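Local coordinates for NADP-dependent alcohol dehydrogenase (Entamoeba histolytica, PDB 2OUI), which probably catalyses the NADP-dependent interconversion of alcohols and the corresponding aldehydes or ketones, as a zinc-dependent tetrameric dehydrogenase, at residues 218-221 / 225-228; 206-209 / 214-217; 110-113 / 118-121. The protein carries 1 engineered substitution. All blocks are in the same frame, centred on the assembly; numbering follows the deposited sequence.

Contact 1 (218-221 / 225-228); sequences YKNG and EQIL
Gln226 carries this contact: its side chain leaves helix 223-230 toward the 3-10 turn of 218-220 and brings its terminal amide up to Asn220 and Gly221. CG lies beside the backbone N, opposite the carbonyl carbon (chi1 -78°), and the chain runs on extended, with chi2 at -168°, which carries the amide across to the turn. Asn220 touches through its CB, whose bond from CA points toward the helix and which lies 3.9 Å from the amide carbon CD of Gln226. Gly221 O approaches the same amide, 3.0 Å from the atom modelled as Gln226 OE1. Two oxygens at that spacing suggest that the amide is probably modelled turned over; with it turned back, the approach may be a hydrogen bond. Gly221, with phi 122°, follows the 3-10 turn and closes it through a 2.8 Å hydrogen bond from its N to Tyr218 O. The CA atoms of Gly221 and Gln226 are 6.9 Å apart, a gap spanned by the long glutamine. The whole forms a surface contact between the loop that follows strand 214-216 and the helix 223-230 it leads into, where Gln226 and Ile227 also touch Ile216 of that strand.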
loop_
_atom_site.group_PDB
_atom_site.type_symbol
_atom_site.label_atom_id
_atom_site.label_comp_id
_atom_site.label_asym_id
_atom_site.label_seq_id
_atom_site.Cartn_x
_atom_site.Cartn_y
_atom_site.Cartn_z
ATOM N N TYR A 218 21.107 -9.905 26.235
ATOM C CA TYR A 218 22.177 -10.792 25.722
ATOM C C TYR A 218 22.961 -11.563 26.782
ATOM O O TYR A 218 23.556 -12.607 26.480
ATOM C CB TYR A 218 23.150 -10.005 24.834
ATOM C CG TYR A 218 24.201 -9.275 25.624
ATOM C CD1 TYR A 218 25.422 -9.890 25.918
ATOM C CD2 TYR A 218 23.976 -7.974 26.090
ATOM C CE1 TYR A 218 26.398 -9.230 26.657
ATOM C CE2 TYR A 218 24.957 -7.295 26.831
ATOM C CZ TYR A 218 26.158 -7.938 27.105
ATOM O OH TYR A 218 27.136 -7.311 27.828
ATOM N N LYS A 219 22.979 -11.067 28.023
ATOM C CA LYS A 219 23.699 -11.768 29.092
ATOM C C LYS A 219 23.044 -13.107 29.398
ATOM O O LYS A 219 23.640 -13.977 30.019
ATOM C CB LYS A 219 23.802 -10.900 30.343
ATOM C CG LYS A 219 24.509 -9.591 30.094
ATOM C CD LYS A 219 24.320 -8.629 31.245
ATOM C CE LYS A 219 24.284 -7.197 30.749
ATOM N NZ LYS A 219 24.505 -6.236 31.854
ATOM N N ASN A 220 21.813 -13.290 28.931
ATOM C CA ASN A 220 21.172 -14.600 29.021
ATOM C C ASN A 220 21.466 -15.539 27.846
ATOM O O ASN A 220 20.887 -16.610 27.774
ATOM C CB ASN A 220 19.658 -14.427 29.157
ATOM C CG ASN A 220 19.269 -13.837 30.481
ATOM O OD1 ASN A 220 19.846 -14.182 31.511
ATOM N ND2 ASN A 220 18.285 -12.948 30.469
ATOM N N GLY A 221 22.325 -15.121 26.915
ATOM C CA GLY A 221 22.673 -15.953 25.757
ATOM C C GLY A 221 22.370 -15.265 24.443
ATOM O O GLY A 221 21.758 -14.190 24.415
ATOM N N GLU A 225 18.886 -16.841 19.354
ATOM C CA GLU A 225 18.496 -18.108 19.959
ATOM C C GLU A 225 17.391 -17.903 21.007
ATOM O O GLU A 225 16.426 -18.668 21.070
ATOM C CB GLU A 225 19.709 -18.811 20.564
ATOM C CG GLU A 225 20.778 -19.212 19.542
ATOM C CD GLU A 225 20.348 -20.354 18.604
ATOM O OE1 GLU A 225 19.758 -21.357 19.078
ATOM O OE2 GLU A 225 20.623 -20.249 17.387
ATOM N N GLN A 226 17.510 -16.849 21.811
ATOM C CA GLN A 226 16.504 -16.566 22.830
ATOM C C GLN A 226 15.113 -16.319 22.234
ATOM O O GLN A 226 14.099 -16.795 22.764
ATOM C CB GLN A 226 16.917 -15.336 23.637
ATOM C CG GLN A 226 17.981 -15.569 24.696
ATOM C CD GLN A 226 18.096 -14.358 25.615
ATOM O OE1 GLN A 226 19.120 -13.656 25.639
ATOM N NE2 GLN A 226 17.031 -14.085 26.346
ATOM N N ILE A 227 15.071 -15.546 21.156
ATOM C CA ILE A 227 13.805 -15.192 20.504
ATOM C C ILE A 227 13.233 -16.390 19.744
ATOM O O ILE A 227 12.014 -16.604 19.747
ATOM C CB ILE A 227 13.962 -13.940 19.608
ATOM C CG1 ILE A 227 14.046 -12.703 20.519
ATOM C CG2 ILE A 227 12.785 -13.819 18.608
ATOM C CD1 ILE A 227 14.728 -11.532 19.918
ATOM N N LEU A 228 14.104 -17.175 19.115
ATOM C CA LEU A 228 13.644 -18.409 18.463
ATOM C C LEU A 228 13.110 -19.420 19.463
ATOM O O LEU A 228 12.096 -20.074 19.209
ATOM C CB LEU A 228 14.749 -19.029 17.626
ATOM C CG LEU A 228 15.141 -18.244 16.371
ATOM C CD1 LEU A 228 16.342 -18.916 15.701
ATOM C CD2 LEU A 228 13.965 -18.093 15.392
#

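Contact 2 (206-209 / 214-217)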
loop_
_atom_site.group_PDB
_atom_site.type_symbol
_atom_site.label_atom_id
_atom_site.label_comp_id
_atom_site.label_asym_id
_atom_site.label_seq_id
_atom_site.Cartn_x
_atom_site.Cartn_y
_atom_site.Cartn_z
ATOM N N ILE A 206 12.101 0.599 31.516
ATOM C CA ILE A 206 11.221 1.574 30.837
ATOM C C ILE A 206 10.512 0.979 29.610
ATOM O O ILE A 206 9.355 1.341 29.317
ATOM C CB ILE A 206 11.963 2.894 30.493
ATOM C CG1 ILE A 206 12.431 3.612 31.774
ATOM C CG2 ILE A 206 11.074 3.845 29.641
ATOM C CD1 ILE A 206 11.301 3.993 32.760
ATOM N N ALA A 207 11.180 0.071 28.897
ATOM C CA ALA A 207 10.528 -0.568 27.748
ATOM C C ALA A 207 9.225 -1.287 28.144
ATOM O O ALA A 207 8.223 -1.200 27.420
ATOM C CB ALA A 207 11.470 -1.485 27.051
ATOM N N LEU A 208 9.239 -1.977 29.286
ATOM C CA LEU A 208 8.042 -2.626 29.824
ATOM C C LEU A 208 6.928 -1.608 30.102
ATOM O O LEU A 208 5.746 -1.933 30.016
ATOM C CB LEU A 208 8.353 -3.457 31.084
ATOM C CG LEU A 208 9.172 -4.733 30.863
ATOM C CD1 LEU A 208 9.456 -5.474 32.196
ATOM C CD2 LEU A 208 8.464 -5.651 29.914
ATOM N N GLU A 209 7.288 -0.368 30.413
ATOM C CA GLU A 209 6.248 0.645 30.637
ATOM C C GLU A 209 5.614 1.174 29.350
ATOM O O GLU A 209 4.549 1.777 29.389
ATOM C CB GLU A 209 6.774 1.806 31.492
ATOM C CG GLU A 209 7.168 1.374 32.894
ATOM C CD GLU A 209 7.474 2.546 33.834
ATOM O OE1 GLU A 209 7.275 3.718 33.441
ATOM O OE2 GLU A 209 7.908 2.285 34.982
ATOM N N ASP A 214 8.427 -8.640 26.655
ATOM C CA ASP A 214 9.531 -9.591 26.847
ATOM C C ASP A 214 10.866 -8.877 26.647
ATOM O O ASP A 214 11.231 -8.579 25.517
ATOM C CB ASP A 214 9.466 -10.742 25.829
ATOM C CG ASP A 214 8.243 -11.622 26.002
ATOM O OD1 ASP A 214 7.160 -11.208 25.517
ATOM O OD2 ASP A 214 8.368 -12.726 26.596
ATOM N N ILE A 215 11.594 -8.631 27.735
ATOM C CA ILE A 215 12.951 -8.086 27.623
ATOM C C ILE A 215 13.920 -9.198 27.251
ATOM O O ILE A 215 13.965 -10.228 27.907
ATOM C CB ILE A 215 13.432 -7.454 28.962
ATOM C CG1 ILE A 215 12.527 -6.280 29.361
ATOM C CG2 ILE A 215 14.901 -7.020 28.853
ATOM C CD1 ILE A 215 12.374 -5.224 28.278
ATOM N N ILE A 216 14.695 -8.975 26.200
ATOM C CA ILE A 216 15.721 -9.930 25.790
ATOM C C ILE A 216 17.102 -9.314 26.046
ATOM O O ILE A 216 17.511 -8.363 25.378
ATOM C CB ILE A 216 15.529 -10.315 24.321
ATOM C CG1 ILE A 216 14.135 -10.950 24.109
ATOM C CG2 ILE A 216 16.615 -11.283 23.856
ATOM C CD1 ILE A 216 13.946 -12.312 24.772
ATOM N N ASN A 217 17.773 -9.849 27.059
ATOM C CA ASN A 217 19.073 -9.371 27.482
ATOM C C ASN A 217 20.131 -10.368 27.020
ATOM O O ASN A 217 20.077 -11.525 27.388
ATOM C CB ASN A 217 19.089 -9.239 29.006
ATOM C CG ASN A 217 20.314 -8.496 29.506
ATOM O OD1 ASN A 217 21.435 -8.865 29.176
ATOM N ND2 ASN A 217 20.102 -7.442 30.294
#
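The CA atoms nearest each other are those of Leu208 and Ile215, 7.7 Å apart; 206-209 belongs to helix 201-209, while 214-216 forms an edge strand and Asn217 is already in the loop after it. No hydrogen bond joins the two segments, so their association rests on apolar side chains. This is the second half of a beta-alpha-beta unit, strand 194-197, helix 201-209, strand 214-216, in the parallel sheet of the Rossmann-type domain: the chain leaves the helix and returns parallel to strand 194-197, with backbone hydrogen bonds pairing Asp214 with Ile194 and Ala196, and Ile216 with Ala196 and Gly198. Ile215 meets the helix with its longer branch. CG1 sits beside its backbone N (chi1 -62°), and chi2 of -54° turns CD1 toward Ala207, whose CB it reaches at 4.0 Å. The same branch passes obliquely against Leu208, whose CG lies 4.0 Å from Ile215 CG1, while Leu208 CD2 comes to 4.1 Å from that same CG1. Ala207 points its methyl toward the strand and is buried, touching Leu180 of helix 177-188 as well; Leu208 is exposed. Asp214 directs its CB away from the helix, and its OD2 forms a salt bridge with Arg193.

Contact 3 (110-113 / 118-121); sequences WKFS and GVFS
Phe112, Ser113, Gly118 and Val119 meet in a buried loop beside the catalytic-domain zinc site, in which Cys37, His59 and Asp150 are the protein ligands. Both segments belong to the loop between helix 93-96 and strand 124-126, and neither contains regular helix or strand. The loop doubles back closely: the CA atoms of Phe112 and Gly118 are 3.9 Å apart. No hydrogen bond crosses between the segments, so van der Waals and CH-pi contacts carry the interface. Val119 CG1 stands over one face of the Phe112 ring, 3.9 Å from its centroid and 3° off the ring normal. So small a deviation from the normal puts the methyl above the middle of the ring and identifies a CH-pi contact. With chi1 at -60°, Val119 CG1 lies beside the backbone N, and the two side chains cross at about a right angle. Gly118 comes obliquely to the same ring, with its CA 3.6 Å from Phe112 CD1. This glycine CA also lies 3.8 Å from Ser113 N, which shows how close the two backbones run. Within 110-113, Trp110 NE1 makes a weak, bent hydrogen bond to Phe112 O, 2.9 Å long with an angle of 117° at the hydrogen. Ser113 OG is hydrogen-bonded to Asp40 OD1 and to His59 ND1. The side chain of Ser113 is about 7 Å from the zinc ion, and it probably helps to hold the ligand His59 in place. Trp110 meets the same histidine edge-to-face, and Phe112 touches it too. Backbone hydrogen bonds between Gly118 and Ile56 and between Val119 and Gly58 tie the loop to the segment leading to His59, an arrangement that belongs to the zinc site of the GroES-like domain in medium-chain alcohol dehydrogenases.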
loop_
_atom_site.group_PDB
_atom_site.type_symbol
_atom_site.label_atom_id
_atom_site.label_comp_id
_atom_site.label_asym_id
_atom_site.label_seq_id
_atom_site.Cartn_x
_atom_site.Cartn_y
_atom_site.Cartn_z
ATOM N N TRP A 110 17.090 16.394 6.437
ATOM C CA TRP A 110 17.753 16.513 7.728
ATOM C C TRP A 110 18.879 17.546 7.571
ATOM O O TRP A 110 19.985 17.230 7.098
ATOM C CB TRP A 110 18.284 15.152 8.206
ATOM C CG TRP A 110 19.158 15.239 9.447
ATOM C CD1 TRP A 110 19.092 16.181 10.454
ATOM C CD2 TRP A 110 20.194 14.324 9.820
ATOM N NE1 TRP A 110 20.053 15.911 11.415
ATOM C CE2 TRP A 110 20.754 14.794 11.037
ATOM C CE3 TRP A 110 20.739 13.180 9.218
ATOM C CZ2 TRP A 110 21.807 14.135 11.679
ATOM C CZ3 TRP A 110 21.789 12.537 9.839
ATOM C CH2 TRP A 110 22.313 13.013 11.071
ATOM N N LYS A 111 18.574 18.788 7.947
ATOM C CA LYS A 111 19.504 19.891 7.724
ATOM C C LYS A 111 20.333 20.169 8.978
ATOM O O LYS A 111 21.595 20.134 8.935
ATOM C CB LYS A 111 18.737 21.149 7.257
ATOM C CG LYS A 111 17.927 20.866 5.981
ATOM C CD LYS A 111 17.352 22.140 5.346
ATOM C CE LYS A 111 16.435 21.735 4.134
ATOM N NZ LYS A 111 17.207 21.130 3.010
ATOM N N PHE A 112 19.624 20.468 10.071
ATOM C CA PHE A 112 20.232 20.794 11.369
ATOM C C PHE A 112 21.263 19.733 11.790
ATOM O O PHE A 112 20.903 18.578 11.987
ATOM C CB PHE A 112 19.177 20.809 12.472
ATOM C CG PHE A 112 18.160 21.933 12.381
ATOM C CD1 PHE A 112 18.552 23.256 12.200
ATOM C CD2 PHE A 112 16.816 21.658 12.606
ATOM C CE1 PHE A 112 17.593 24.310 12.171
ATOM C CE2 PHE A 112 15.859 22.693 12.585
ATOM C CZ PHE A 112 16.252 24.010 12.358
ATOM N N SER A 113 22.514 20.150 11.987
ATOM C CA SER A 113 23.633 19.278 12.420
ATOM C C SER A 113 23.933 18.135 11.450
ATOM O O SER A 113 24.689 17.227 11.785
ATOM C CB SER A 113 23.517 18.776 13.889
ATOM O OG SER A 113 22.771 17.567 14.013
ATOM N N GLY A 118 22.770 23.797 13.371
ATOM C CA GLY A 118 21.645 23.230 14.121
ATOM C C GLY A 118 21.157 24.166 15.211
ATOM O O GLY A 118 21.333 25.373 15.105
ATOM N N VAL A 119 20.549 23.586 16.234
ATOM C CA VAL A 119 19.720 24.308 17.187
ATOM C C VAL A 119 20.454 24.719 18.461
ATOM O O VAL A 119 19.865 25.411 19.315
ATOM C CB VAL A 119 18.400 23.526 17.523
ATOM C CG1 VAL A 119 17.565 23.300 16.253
ATOM C CG2 VAL A 119 18.682 22.208 18.238
ATOM N N PHE A 120 21.721 24.312 18.618
ATOM C CA PHE A 120 22.481 24.655 19.845
ATOM C C PHE A 120 23.099 26.050 19.753
ATOM O O PHE A 120 24.302 26.216 19.899
ATOM C CB PHE A 120 23.584 23.632 20.167
ATOM C CG PHE A 120 23.069 22.246 20.537
ATOM C CD1 PHE A 120 21.740 22.037 20.889
ATOM C CD2 PHE A 120 23.957 21.168 20.593
ATOM C CE1 PHE A 120 21.286 20.767 21.256
ATOM C CE2 PHE A 120 23.514 19.899 20.950
ATOM C CZ PHE A 120 22.186 19.690 21.291
ATOM N N SER A 121 22.268 27.055 19.512
ATOM C CA SER A 121 22.777 28.425 19.457
ATOM C C SER A 121 21.695 29.369 19.931
ATOM O O SER A 121 20.538 28.980 20.119
ATOM C CB SER A 121 23.254 28.788 18.034
ATOM O OG SER A 121 22.229 28.610 17.057
#

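How the contacts relate
Contacts 1 and 2 follow one another through the Rossmann-type domain and meet at strand 214-216: contact 2 joins Ile215 of the strand to the preceding helix, contact 1 joins the turn after it to the following helix. The two contacts touch directly. Contact 1 is a surface contact made by a polar side chain, whereas contact 2 is partly buried and carried by aliphatic groups. Contact 3 differs from both: all four of its touching residues are buried, an aromatic ring is packed by a methyl and a glycine backbone, and it lies in the GroES-like domain on the opposite side of the chain's centre, its centre about 39 Å from that of contact 1 and about 32 Å from that of contact 2.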